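Long-range contacts in internalin C2 (Listeria monocytogenes serotype 4b str. F2365, PDB 4FHO), which is an internalin-family leucine-rich-repeat protein of a pathogenic bacterium and probably takes part in adhesion to, or invasion of, host cells: residues Ile18-Ala23 with Thr61-Gln66; Thr57-Ile62 with Lys77-Thr82; Asn69-Leu74 with Lys88-Ile93; Thr94-Ser99 with Ala110-Ile115; Pro102-Ser107 with Ser122-Asp127. One frame throughout, in Å; residues are numbered along the deposited sequence.

All five contacts join neighbouring turns of the leucine-rich-repeat solenoid, or that solenoid and its N-terminal cap. Interaction 1 is the cap joint, largely buried, built on a phenylalanine ring, a glycine and bridging waters. Interactions 2 and 5 lie in the loops that follow the parallel strands and are partly buried. Interaction 2 turns on a buried asparagine, interaction 5 on an exposed lysine-glutamine pair, each beside aliphatic packing. Interactions 3 and 4 lie near the other ends of the strands, their centres about 8 Å apart, and reach neighbouring strands 73-75 and 95-97. Interaction 3 adds a lysine-asparagine bond at the surface, whereas interaction 4 is almost wholly apolar. Interactions 1 and 2 share Thr-61 and Ile-62.

Interaction 1 of 5, residues Ile18-Ala23 with Thr61-Gln66; sequences IFPDPA and TIEGIQ
Phe-19 turns its ring onto the backbone of Gly-64 with CG beside its own backbone N (chi1 -62°), and Asp-21 swings its carboxylate to Thr-61 with CG opposite the N (chi1 -167°). The contact joins the N-terminal cap of the internalin to the first turns of the leucine-rich-repeat solenoid. Gly-64 sits in a type II beta turn from Ile-62 to Ile-65. Its CA lies over one face of the Phe-19 ring, 4.1 Å from the centroid, a CH-pi contact. Ring atom CE1 of Phe-19 comes to 3.3 Å from Gly-64 C. With no side chain, Gly-64 brings its CA to 3.3 Å from Ile-18 O. Leu-24, Val-28 and Leu-46 of the cap helices also pack on Phe-19. Asp-21 is the N-cap of helix 22-31, and its OD1 accepts a weak bond from Ala-23 N. The other oxygen, OD2, accepts from Thr-60 N and, weakly, from Thr-61 N. One carboxylate thus holds both the helix start and the repeat loop. Pro-20 packs its CG and CD on the aliphatic part of Glu-63. One water donates to Ile-18 O and Glu-63 OE2. A second accepts from Asp-21 N and donates to Thr-61 O and to Glu-63 O, the last at 3.0 Å.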
# COMPACT_ATOMS: atom_id res chain seq x y z
N ILE A 18 6.81 2.59 25.15
CA ILE A 18 7.29 2.17 23.81
C ILE A 18 6.35 2.68 22.70
O ILE A 18 6.82 3.21 21.71
CB ILE A 18 7.36 0.62 23.68
CG1 ILE A 18 8.32 -0.02 24.69
CG2 ILE A 18 7.82 0.20 22.28
CD1 ILE A 18 8.07 -1.51 24.83
N PHE A 19 5.04 2.49 22.89
CA PHE A 19 4.00 2.93 21.94
C PHE A 19 3.22 4.08 22.58
O PHE A 19 2.23 3.82 23.30
CB PHE A 19 3.08 1.77 21.58
CG PHE A 19 3.78 0.63 20.91
CD1 PHE A 19 3.91 0.60 19.53
CD2 PHE A 19 4.32 -0.42 21.66
CE1 PHE A 19 4.56 -0.46 18.90
CE2 PHE A 19 4.98 -1.47 21.04
CZ PHE A 19 5.10 -1.49 19.65
N PRO A 20 3.67 5.34 22.37
CA PRO A 20 2.99 6.46 23.04
C PRO A 20 1.54 6.73 22.60
O PRO A 20 0.77 7.26 23.38
CB PRO A 20 3.91 7.66 22.77
CG PRO A 20 4.77 7.25 21.64
CD PRO A 20 4.96 5.78 21.79
N ASP A 21 1.17 6.34 21.38
CA ASP A 21 -0.21 6.45 20.92
C ASP A 21 -1.11 5.44 21.67
O ASP A 21 -0.90 4.25 21.50
CB ASP A 21 -0.30 6.21 19.42
CG ASP A 21 -1.61 6.62 18.84
OD1 ASP A 21 -2.60 5.87 19.05
OD2 ASP A 21 -1.66 7.68 18.17
N PRO A 22 -2.11 5.91 22.46
CA PRO A 22 -2.96 4.96 23.22
C PRO A 22 -3.69 3.90 22.39
O PRO A 22 -3.79 2.75 22.84
CB PRO A 22 -3.97 5.87 23.95
CG PRO A 22 -3.29 7.19 24.02
CD PRO A 22 -2.51 7.30 22.74
N ALA A 23 -4.16 4.27 21.20
CA ALA A 23 -4.82 3.31 20.28
C ALA A 23 -3.87 2.20 19.83
O ALA A 23 -4.23 1.02 19.83
CB ALA A 23 -5.40 4.02 19.06
N THR A 61 0.40 8.54 15.68
CA THR A 61 1.82 8.23 15.56
C THR A 61 2.05 6.74 15.74
O THR A 61 1.42 6.10 16.59
CB THR A 61 2.67 9.01 16.59
OG1 THR A 61 4.04 8.59 16.51
CG2 THR A 61 2.17 8.79 18.01
N ILE A 62 2.97 6.21 14.92
CA ILE A 62 3.34 4.80 14.97
C ILE A 62 4.72 4.58 15.60
O ILE A 62 5.33 3.54 15.39
CB ILE A 62 3.22 4.12 13.58
CG1 ILE A 62 4.16 4.75 12.53
CG2 ILE A 62 1.74 4.14 13.15
CD1 ILE A 62 4.26 3.97 11.24
N GLU A 63 5.19 5.55 16.39
CA GLU A 63 6.38 5.37 17.24
C GLU A 63 6.26 4.07 18.04
O GLU A 63 5.20 3.78 18.60
CB GLU A 63 6.55 6.57 18.18
CG GLU A 63 7.71 6.49 19.17
CD GLU A 63 9.06 6.28 18.50
OE1 GLU A 63 9.24 6.75 17.34
OE2 GLU A 63 9.93 5.65 19.13
N GLY A 64 7.34 3.31 18.08
CA GLY A 64 7.39 1.99 18.72
C GLY A 64 7.33 0.83 17.75
O GLY A 64 7.78 -0.27 18.10
N ILE A 65 6.74 1.03 16.57
CA ILE A 65 6.62 -0.01 15.54
C ILE A 65 7.98 -0.56 15.10
O ILE A 65 8.08 -1.75 14.77
CB ILE A 65 5.76 0.46 14.32
CG1 ILE A 65 5.08 -0.71 13.63
CG2 ILE A 65 6.59 1.22 13.30
CD1 ILE A 65 3.86 -1.19 14.37
N GLN A 66 9.02 0.29 15.15
CA GLN A 66 10.40 -0.10 14.81
C GLN A 66 10.91 -1.34 15.56
O GLN A 66 11.78 -2.05 15.05
CB GLN A 66 11.39 1.09 14.97
CG GLN A 66 11.64 1.61 16.38
CD GLN A 66 10.76 2.77 16.80
OE1 GLN A 66 9.56 2.80 16.50
NE2 GLN A 66 11.34 3.71 17.55
O HOH W 1 9.46 3.98 21.45
O HOH W 2 2.56 5.11 19.11

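Interaction 2 of 5, residues Thr57-Ile62 with Lys77-Thr82; sequences TGVTTI and KDNQIT
Two successive turns of the leucine-rich-repeat solenoid meet here, in the loops that follow strands 51-53 and 73-75. Asn-79 sets its CG beside its backbone N (chi1 -74°), which carries OD1 to the N-H groups of 57-62. This oxygen of Asn-79 accepts from Thr-57 N at 3.1 Å and from Val-59 N at 3.0 Å. The two donors come from opposite faces of the amide plane, the second 49° out of it. The backbone adds a bond from Gln-80 N to Val-59 O of 2.9 Å, which runs nearly along the C=O axis. Beneath these bonds Val-59 and Ile-81 run alongside each other, with CG1 to CG1 at 3.8 Å. Ile-62 crosses Ile-81 at about a right angle, its CG2 3.5 Å from Ile-81 CD1. Towards the surface, one water links Gly-58 N, Asp-78 O and Gln-80 NE2, and another links Thr-60 O with Thr-82 N. The buried asparagine therefore accepts from two backbone N-H groups of 57-62 and donates through ND2 to the carbonyls of Ala-54 and Leu-76; bonds at both ends of the amide should fix its rotation.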
# COMPACT_ATOMS: atom_id res chain seq x y z
N THR A 57 -9.18 3.90 14.70
CA THR A 57 -9.05 4.06 16.16
C THR A 57 -8.32 5.34 16.58
O THR A 57 -7.97 5.48 17.73
CB THR A 57 -8.33 2.85 16.79
OG1 THR A 57 -7.04 2.69 16.15
CG2 THR A 57 -9.15 1.57 16.64
N GLY A 58 -8.13 6.27 15.65
CA GLY A 58 -7.53 7.55 15.97
C GLY A 58 -6.03 7.53 16.20
O GLY A 58 -5.54 8.40 16.88
N VAL A 59 -5.29 6.61 15.56
CA VAL A 59 -3.81 6.56 15.67
C VAL A 59 -3.21 7.79 14.97
O VAL A 59 -3.53 8.07 13.83
CB VAL A 59 -3.20 5.29 15.05
CG1 VAL A 59 -1.67 5.31 15.09
CG2 VAL A 59 -3.76 4.04 15.74
N THR A 60 -2.40 8.55 15.69
CA THR A 60 -1.69 9.72 15.15
C THR A 60 -0.18 9.55 15.03
O THR A 60 0.45 10.34 14.36
CB THR A 60 -1.99 11.00 15.96
OG1 THR A 60 -1.56 10.84 17.32
CG2 THR A 60 -3.45 11.27 15.92
N THR A 61 0.40 8.54 15.68
CA THR A 61 1.82 8.23 15.56
C THR A 61 2.05 6.74 15.74
O THR A 61 1.42 6.10 16.59
CB THR A 61 2.67 9.01 16.59
OG1 THR A 61 4.04 8.59 16.51
CG2 THR A 61 2.17 8.79 18.01
N ILE A 62 2.97 6.21 14.92
CA ILE A 62 3.34 4.80 14.97
C ILE A 62 4.72 4.58 15.60
O ILE A 62 5.33 3.54 15.39
CB ILE A 62 3.22 4.12 13.58
CG1 ILE A 62 4.16 4.75 12.53
CG2 ILE A 62 1.74 4.14 13.15
CD1 ILE A 62 4.26 3.97 11.24
N LYS A 77 -5.67 1.40 8.34
CA LYS A 77 -6.69 2.14 7.59
C LYS A 77 -7.47 3.14 8.47
O LYS A 77 -7.81 2.85 9.61
CB LYS A 77 -7.67 1.19 6.85
CG LYS A 77 -8.86 1.85 6.17
CD LYS A 77 -9.67 0.89 5.29
CE LYS A 77 -10.65 1.67 4.43
NZ LYS A 77 -11.72 0.81 3.85
N ASP A 78 -7.72 4.33 7.89
CA ASP A 78 -8.60 5.35 8.49
C ASP A 78 -8.14 5.87 9.84
O ASP A 78 -8.92 6.04 10.74
CB ASP A 78 -10.06 4.87 8.52
CG ASP A 78 -10.68 4.76 7.13
OD1 ASP A 78 -10.22 5.43 6.18
OD2 ASP A 78 -11.66 4.00 7.00
N ASN A 79 -6.83 6.11 9.95
CA ASN A 79 -6.24 6.77 11.10
C ASN A 79 -5.75 8.15 10.64
O ASN A 79 -6.07 8.57 9.52
CB ASN A 79 -5.16 5.86 11.69
CG ASN A 79 -5.77 4.68 12.46
OD1 ASN A 79 -6.51 4.88 13.41
ND2 ASN A 79 -5.51 3.47 12.00
N GLN A 80 -5.00 8.86 11.48
CA GLN A 80 -4.49 10.19 11.14
C GLN A 80 -2.97 10.21 11.27
O GLN A 80 -2.41 11.08 11.90
CB GLN A 80 -5.17 11.26 12.00
CG GLN A 80 -6.68 11.36 11.77
CD GLN A 80 -7.46 10.32 12.53
OE1 GLN A 80 -7.21 10.08 13.71
NE2 GLN A 80 -8.39 9.65 11.85
N ILE A 81 -2.32 9.25 10.62
CA ILE A 81 -0.87 9.09 10.71
C ILE A 81 -0.26 10.01 9.65
O ILE A 81 -0.70 10.01 8.52
CB ILE A 81 -0.46 7.60 10.48
CG1 ILE A 81 -0.99 6.72 11.63
CG2 ILE A 81 1.05 7.45 10.38
CD1 ILE A 81 -1.06 5.24 11.30
N THR A 82 0.75 10.79 10.04
CA THR A 82 1.49 11.70 9.14
C THR A 82 2.96 11.30 8.88
O THR A 82 3.54 11.77 7.91
CB THR A 82 1.46 13.13 9.70
OG1 THR A 82 2.05 13.17 11.00
CG2 THR A 82 0.01 13.63 9.81
O HOH W 3 -9.47 7.14 13.40
O HOH W 4 2.48 10.19 12.51

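Interaction 3 of 5, residues Asn69-Leu74 with Lys88-Ile93; sequences NNLIGL and KNLTKI
The amide of Asn-70 is the flat side-chain group of this contact, and Lys-92 NZ stands above its plane. The donor lies 40° out of the carbonyl plane and 2.7 Å from Asn-70 OD1, so it does not sit on a lone pair. The lysine chain is extended beyond CG and follows the line of the Asn-70 side chain. That shape lets it span the surface and bring its CD and CE close to the same oxygen. Asn-70 ND2 bonds to Asp-47 O. The amide is therefore held by the cap at one end and by the next repeat at the other. In the leucine-rich-repeat solenoid, 69-74 runs into the start of strand 73-75, while residues 88-93 lead up to strand 95-97 of the same parallel sheet. They stack one repeat on the next, with Ile-72 and Ile-93 facing at 4.0 Å between their CA atoms. Leu-71 O is close to Ile-93 N, but the angle is too poor for a hydrogen bond. A water serves that carbonyl instead. It donates to Leu-71 O at 2.9 Å and to Asn-69 O, and accepts from Lys-92 N. Ile-93 CA makes a CA-H...O contact of 3.5 Å with Ile-72 O. On the buried side, Leu-71 CD2 meets Leu-90 CD1 at 4.1 Å, the two chains passing at a slant. Ile-93 places CG1 opposite its backbone N (chi1 -176°), and its CD1 reaches Leu-74 CB at 3.9 Å.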
# COMPACT_ATOMS: atom_id res chain seq x y z
N ASN A 69 10.19 -6.35 14.93
CA ASN A 69 11.12 -6.85 13.89
C ASN A 69 10.47 -7.83 12.90
O ASN A 69 10.69 -7.72 11.70
CB ASN A 69 12.37 -7.51 14.49
CG ASN A 69 13.21 -6.55 15.30
OD1 ASN A 69 13.73 -5.55 14.78
ND2 ASN A 69 13.34 -6.83 16.59
N ASN A 70 9.67 -8.76 13.42
CA ASN A 70 9.05 -9.83 12.63
C ASN A 70 7.61 -9.52 12.18
O ASN A 70 6.89 -10.45 11.80
CB ASN A 70 9.11 -11.15 13.42
CG ASN A 70 10.53 -11.53 13.81
OD1 ASN A 70 11.46 -11.34 13.03
ND2 ASN A 70 10.71 -12.03 15.04
N LEU A 71 7.22 -8.24 12.20
CA LEU A 71 5.89 -7.80 11.73
C LEU A 71 5.76 -8.14 10.23
O LEU A 71 6.68 -7.85 9.45
CB LEU A 71 5.69 -6.30 11.95
CG LEU A 71 4.27 -5.74 11.77
CD1 LEU A 71 3.31 -6.29 12.81
CD2 LEU A 71 4.33 -4.22 11.84
N ILE A 72 4.66 -8.79 9.88
CA ILE A 72 4.32 -9.25 8.53
C ILE A 72 3.16 -8.42 7.93
O ILE A 72 3.23 -8.06 6.76
CB ILE A 72 3.96 -10.76 8.55
CG1 ILE A 72 5.22 -11.61 8.77
CG2 ILE A 72 3.29 -11.22 7.26
CD1 ILE A 72 4.94 -13.06 9.08
N GLY A 73 2.13 -8.15 8.72
CA GLY A 73 0.94 -7.40 8.28
C GLY A 73 0.66 -6.22 9.19
O GLY A 73 0.65 -6.37 10.41
N LEU A 74 0.44 -5.04 8.60
CA LEU A 74 0.10 -3.83 9.35
C LEU A 74 -1.15 -3.20 8.73
O LEU A 74 -1.12 -2.79 7.58
CB LEU A 74 1.30 -2.86 9.37
CG LEU A 74 1.24 -1.65 10.30
CD1 LEU A 74 0.94 -2.02 11.76
CD2 LEU A 74 2.53 -0.88 10.20
N LYS A 88 10.79 2.33 8.66
CA LYS A 88 11.92 2.35 7.68
C LYS A 88 12.72 1.07 7.55
O LYS A 88 13.14 0.72 6.46
CB LYS A 88 12.99 3.36 8.09
CG LYS A 88 12.84 4.81 7.66
CD LYS A 88 14.12 5.60 7.95
CE LYS A 88 14.56 5.55 9.41
NZ LYS A 88 15.17 6.80 9.92
N ASN A 89 13.05 0.50 8.70
CA ASN A 89 13.99 -0.63 8.79
C ASN A 89 13.32 -1.98 8.99
O ASN A 89 14.01 -2.99 9.19
CB ASN A 89 15.02 -0.37 9.90
CG ASN A 89 15.85 0.89 9.67
OD1 ASN A 89 16.13 1.26 8.54
ND2 ASN A 89 16.24 1.53 10.75
N LEU A 90 11.99 -2.02 8.94
CA LEU A 90 11.25 -3.29 8.96
C LEU A 90 11.57 -4.07 7.68
O LEU A 90 11.47 -3.52 6.58
CB LEU A 90 9.74 -3.07 9.07
CG LEU A 90 9.19 -2.39 10.34
CD1 LEU A 90 7.68 -2.35 10.33
CD2 LEU A 90 9.67 -3.08 11.61
N THR A 91 11.95 -5.33 7.85
CA THR A 91 12.46 -6.17 6.76
C THR A 91 11.54 -7.34 6.35
O THR A 91 11.79 -7.93 5.31
CB THR A 91 13.85 -6.74 7.13
OG1 THR A 91 13.74 -7.53 8.31
CG2 THR A 91 14.85 -5.59 7.36
N LYS A 92 10.50 -7.65 7.14
CA LYS A 92 9.57 -8.77 6.88
C LYS A 92 8.09 -8.38 6.63
O LYS A 92 7.26 -9.27 6.44
CB LYS A 92 9.65 -9.76 8.05
CG LYS A 92 11.02 -10.41 8.17
CD LYS A 92 11.08 -11.44 9.29
CE LYS A 92 12.51 -11.87 9.56
NZ LYS A 92 12.58 -12.51 10.90
N ILE A 93 7.77 -7.08 6.61
CA ILE A 93 6.40 -6.60 6.32
C ILE A 93 6.06 -6.94 4.86
O ILE A 93 6.84 -6.61 3.96
CB ILE A 93 6.22 -5.09 6.67
CG1 ILE A 93 4.76 -4.64 6.45
CG2 ILE A 93 7.13 -4.19 5.87
CD1 ILE A 93 4.43 -3.33 7.14
O HOH W 5 9.25 -6.62 9.52

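Interaction 4 of 5, residues Thr94-Ser99 with Ala110-Ile115; sequences TELELS and AGLQSI
The backbones of Thr-94 and Ile-115 come to 4.0 Å between their CA atoms, just before strand 95-97 and at the end of a type I beta turn from Leu-112 to Ile-115. This is the stacking of consecutive leucine-rich repeats, the second segment being the loop that leads to the next strand, 117-119. Inside the turn, Ile-115 N bonds to Leu-112 O at 3.2 Å, and Leu-112 is the centre of an inverse gamma turn. The side chains of Leu-112 and Ile-115, at the two ends of the turn, are buried against the strand. Leu-96 meets them from that strand. Its CG lies opposite the backbone N (chi1 -177°), which carries the two methyls inward. Branch CD2 of Leu-96 does the touching, at 3.7 Å from Ile-115 CD1 and 4.2 Å from Leu-112 CD1. Leu-96 crosses Leu-112 at about a right angle and passes Ile-115 at a slant. Leu-74 and Leu-118 touch Leu-96 as well, from the strands that adjoin its own. The contact between the segments is nearly all apolar. Polar groups here turn to other parts of the fold: Ser-114 OG bonds to Ile-93 O, while the backbone of Thr-94 pairs with Ile-72 and with Lys-116 and Thr-117. Towards the surface, Thr-94 keeps its methyl group beside the turn, with CG2 3.7 Å from Ser-114 O.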
# COMPACT_ATOMS: atom_id res chain seq x y z
N THR A 94 4.97 -7.69 4.65
CA THR A 94 4.44 -8.02 3.30
C THR A 94 3.10 -7.34 2.95
O THR A 94 2.76 -7.24 1.77
CB THR A 94 4.30 -9.54 3.08
OG1 THR A 94 3.32 -10.09 3.96
CG2 THR A 94 5.63 -10.26 3.30
N GLU A 95 2.35 -6.93 3.97
CA GLU A 95 1.03 -6.32 3.84
C GLU A 95 1.04 -5.02 4.63
O GLU A 95 1.21 -5.04 5.85
CB GLU A 95 -0.04 -7.29 4.36
CG GLU A 95 -1.47 -6.74 4.32
CD GLU A 95 -2.10 -6.58 5.70
OE1 GLU A 95 -2.67 -7.56 6.24
OE2 GLU A 95 -2.07 -5.45 6.24
N LEU A 96 0.89 -3.90 3.93
CA LEU A 96 0.83 -2.57 4.56
C LEU A 96 -0.43 -1.82 4.08
O LEU A 96 -0.54 -1.52 2.90
CB LEU A 96 2.10 -1.78 4.23
CG LEU A 96 2.27 -0.40 4.85
CD1 LEU A 96 2.14 -0.40 6.37
CD2 LEU A 96 3.63 0.12 4.40
N GLU A 97 -1.36 -1.56 5.00
CA GLU A 97 -2.63 -0.90 4.68
C GLU A 97 -2.66 0.44 5.40
O GLU A 97 -2.80 0.49 6.62
CB GLU A 97 -3.83 -1.76 5.10
CG GLU A 97 -3.93 -3.08 4.32
CD GLU A 97 -5.06 -4.00 4.81
OE1 GLU A 97 -6.12 -3.49 5.24
OE2 GLU A 97 -4.89 -5.23 4.75
N LEU A 98 -2.51 1.51 4.62
CA LEU A 98 -2.45 2.87 5.12
C LEU A 98 -3.53 3.79 4.57
O LEU A 98 -3.45 5.01 4.77
CB LEU A 98 -1.05 3.43 4.84
CG LEU A 98 0.10 2.82 5.63
CD1 LEU A 98 1.40 3.38 5.09
CD2 LEU A 98 -0.06 3.12 7.12
N SER A 99 -4.54 3.20 3.92
CA SER A 99 -5.69 3.91 3.34
C SER A 99 -6.32 4.96 4.29
O SER A 99 -6.56 4.66 5.44
CB SER A 99 -6.76 2.88 2.92
OG SER A 99 -8.00 3.51 2.60
N ALA A 110 10.27 3.47 0.73
CA ALA A 110 11.10 3.08 -0.43
C ALA A 110 12.06 1.90 -0.20
O ALA A 110 12.37 1.16 -1.13
CB ALA A 110 11.86 4.29 -1.01
N GLY A 111 12.50 1.72 1.05
CA GLY A 111 13.36 0.60 1.45
C GLY A 111 12.63 -0.68 1.82
O GLY A 111 13.27 -1.72 2.00
N LEU A 112 11.30 -0.65 1.91
CA LEU A 112 10.52 -1.83 2.34
C LEU A 112 10.33 -2.83 1.18
O LEU A 112 9.20 -3.05 0.74
CB LEU A 112 9.17 -1.40 2.94
CG LEU A 112 9.19 -0.38 4.09
CD1 LEU A 112 7.79 -0.17 4.62
CD2 LEU A 112 10.11 -0.78 5.21
N GLN A 113 11.43 -3.44 0.72
CA GLN A 113 11.44 -4.32 -0.48
C GLN A 113 10.57 -5.58 -0.33
O GLN A 113 10.05 -6.09 -1.33
CB GLN A 113 12.88 -4.72 -0.87
CG GLN A 113 13.00 -5.41 -2.23
CD GLN A 113 14.42 -5.59 -2.74
OE1 GLN A 113 15.40 -5.46 -1.99
NE2 GLN A 113 14.55 -5.90 -4.02
N SER A 114 10.38 -6.04 0.91
CA SER A 114 9.51 -7.20 1.20
C SER A 114 8.00 -7.02 0.91
O SER A 114 7.29 -8.04 0.88
CB SER A 114 9.70 -7.66 2.66
OG SER A 114 9.40 -6.64 3.59
N ILE A 115 7.52 -5.78 0.72
CA ILE A 115 6.06 -5.52 0.57
C ILE A 115 5.46 -6.17 -0.69
O ILE A 115 5.94 -5.94 -1.81
CB ILE A 115 5.70 -4.02 0.61
CG1 ILE A 115 6.02 -3.43 1.99
CG2 ILE A 115 4.21 -3.80 0.38
CD1 ILE A 115 5.74 -1.94 2.09

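Interaction 5 of 5, residues Pro102-Ser107 with Ser122-Asp127; sequences PLKNVS and STQITD
Lys-104 and Gln-124 carry the polar part of this contact, which joins loops of two consecutive leucine-rich repeats after strands 95-97 and 117-119. Two hydrogen bonds cross it. The backbone one runs from Lys-104 N to Thr-123 O at 3.0 Å and is almost straight, with an N-H...O angle of 174°. The side-chain one runs from Lys-104 NZ to Gln-124 OE1 at 2.9 Å, the donor tilted 31° from the carbonyl plane. Gln-124 has CG opposite its carbonyl carbon (chi1 -54°) and an extended chain, which brings OE1 to the lysine, itself bent along its length. A weaker CA-H...O contact joins Lys-104 CA to Gln-124 O at 3.4 Å. Apolar contacts lie deeper. Leu-103 CD1 packs on Thr-123 CG2 at 3.6 Å, while Thr-123 OG1 turns away to Leu-120 O. Val-106 CG1 and Ile-125 CG2 meet with their side chains at about a right angle. At the amide end of Gln-124, NE2 rests against Pro-102 CB. Waters complete the joint: one donates to Lys-104 O and accepts from Thr-126 N. The other accepts from Val-106 N at 2.8 Å and donates to Asp-127 O at 2.9 Å.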
# COMPACT_ATOMS: atom_id res chain seq x y z
N PRO A 102 -3.42 10.85 6.31
CA PRO A 102 -2.91 12.04 5.61
C PRO A 102 -1.39 11.98 5.41
O PRO A 102 -0.65 12.77 6.00
CB PRO A 102 -3.31 13.17 6.57
CG PRO A 102 -3.18 12.55 7.90
CD PRO A 102 -3.73 11.16 7.72
N LEU A 103 -0.92 11.05 4.58
CA LEU A 103 0.53 10.80 4.40
C LEU A 103 1.26 11.91 3.65
O LEU A 103 2.34 12.30 4.07
CB LEU A 103 0.78 9.46 3.72
CG LEU A 103 0.16 8.23 4.36
CD1 LEU A 103 0.43 7.04 3.44
CD2 LEU A 103 0.67 7.98 5.77
N LYS A 104 0.68 12.37 2.54
CA LYS A 104 1.19 13.44 1.67
C LYS A 104 2.32 12.98 0.76
O LYS A 104 2.38 13.37 -0.39
CB LYS A 104 1.59 14.72 2.43
CG LYS A 104 0.48 15.31 3.30
CD LYS A 104 -0.32 16.41 2.61
CE LYS A 104 -0.74 17.52 3.57
NZ LYS A 104 -1.73 16.98 4.53
N ASN A 105 3.24 12.18 1.29
CA ASN A 105 4.21 11.45 0.50
C ASN A 105 4.46 10.09 1.15
O ASN A 105 4.14 9.91 2.32
CB ASN A 105 5.51 12.26 0.39
CG ASN A 105 6.27 12.32 1.69
OD1 ASN A 105 7.08 11.43 1.99
ND2 ASN A 105 6.02 13.35 2.49
N VAL A 106 5.08 9.18 0.40
CA VAL A 106 5.46 7.85 0.93
C VAL A 106 6.98 7.58 0.77
O VAL A 106 7.39 6.45 0.54
CB VAL A 106 4.58 6.75 0.29
CG1 VAL A 106 3.14 6.95 0.74
CG2 VAL A 106 4.71 6.75 -1.22
N SER A 107 7.80 8.62 0.95
CA SER A 107 9.28 8.48 0.87
C SER A 107 9.82 7.42 1.84
O SER A 107 10.69 6.64 1.48
CB SER A 107 9.98 9.82 1.14
OG SER A 107 9.60 10.78 0.16
N SER A 122 -6.52 7.22 -0.80
CA SER A 122 -6.87 8.45 -0.06
C SER A 122 -5.79 8.85 0.94
O SER A 122 -6.08 8.98 2.13
CB SER A 122 -8.24 8.30 0.64
OG SER A 122 -9.23 7.91 -0.27
N THR A 123 -4.54 8.90 0.49
CA THR A 123 -3.40 9.29 1.33
C THR A 123 -2.84 10.67 1.01
O THR A 123 -1.80 11.06 1.56
CB THR A 123 -2.32 8.20 1.37
OG1 THR A 123 -1.89 7.87 0.04
CG2 THR A 123 -2.92 6.93 2.04
N GLN A 124 -3.56 11.43 0.18
CA GLN A 124 -3.17 12.77 -0.27
C GLN A 124 -1.79 12.79 -0.93
O GLN A 124 -1.07 13.78 -0.81
CB GLN A 124 -3.21 13.78 0.89
CG GLN A 124 -4.53 13.83 1.63
CD GLN A 124 -4.53 14.77 2.83
OE1 GLN A 124 -3.79 15.75 2.87
NE2 GLN A 124 -5.36 14.48 3.78
N ILE A 125 -1.43 11.72 -1.64
CA ILE A 125 -0.16 11.66 -2.37
C ILE A 125 -0.33 12.18 -3.80
O ILE A 125 -1.42 12.09 -4.40
CB ILE A 125 0.52 10.25 -2.30
CG1 ILE A 125 -0.29 9.13 -2.96
CG2 ILE A 125 0.82 9.91 -0.83
CD1 ILE A 125 0.37 7.76 -2.89
N THR A 126 0.74 12.76 -4.33
CA THR A 126 0.80 13.21 -5.72
C THR A 126 1.83 12.43 -6.56
O THR A 126 1.82 12.55 -7.76
CB THR A 126 1.12 14.72 -5.80
OG1 THR A 126 2.43 14.96 -5.26
CG2 THR A 126 0.10 15.52 -4.98
N ASP A 127 2.67 11.62 -5.92
CA ASP A 127 3.92 11.12 -6.49
C ASP A 127 4.15 9.70 -5.96
O ASP A 127 4.12 9.49 -4.76
CB ASP A 127 5.04 12.08 -6.01
CG ASP A 127 6.39 11.81 -6.65
OD1 ASP A 127 6.48 11.07 -7.65
OD2 ASP A 127 7.37 12.40 -6.16
O HOH W 6 3.31 12.71 -3.03
O HOH W 7 5.47 9.95 -2.29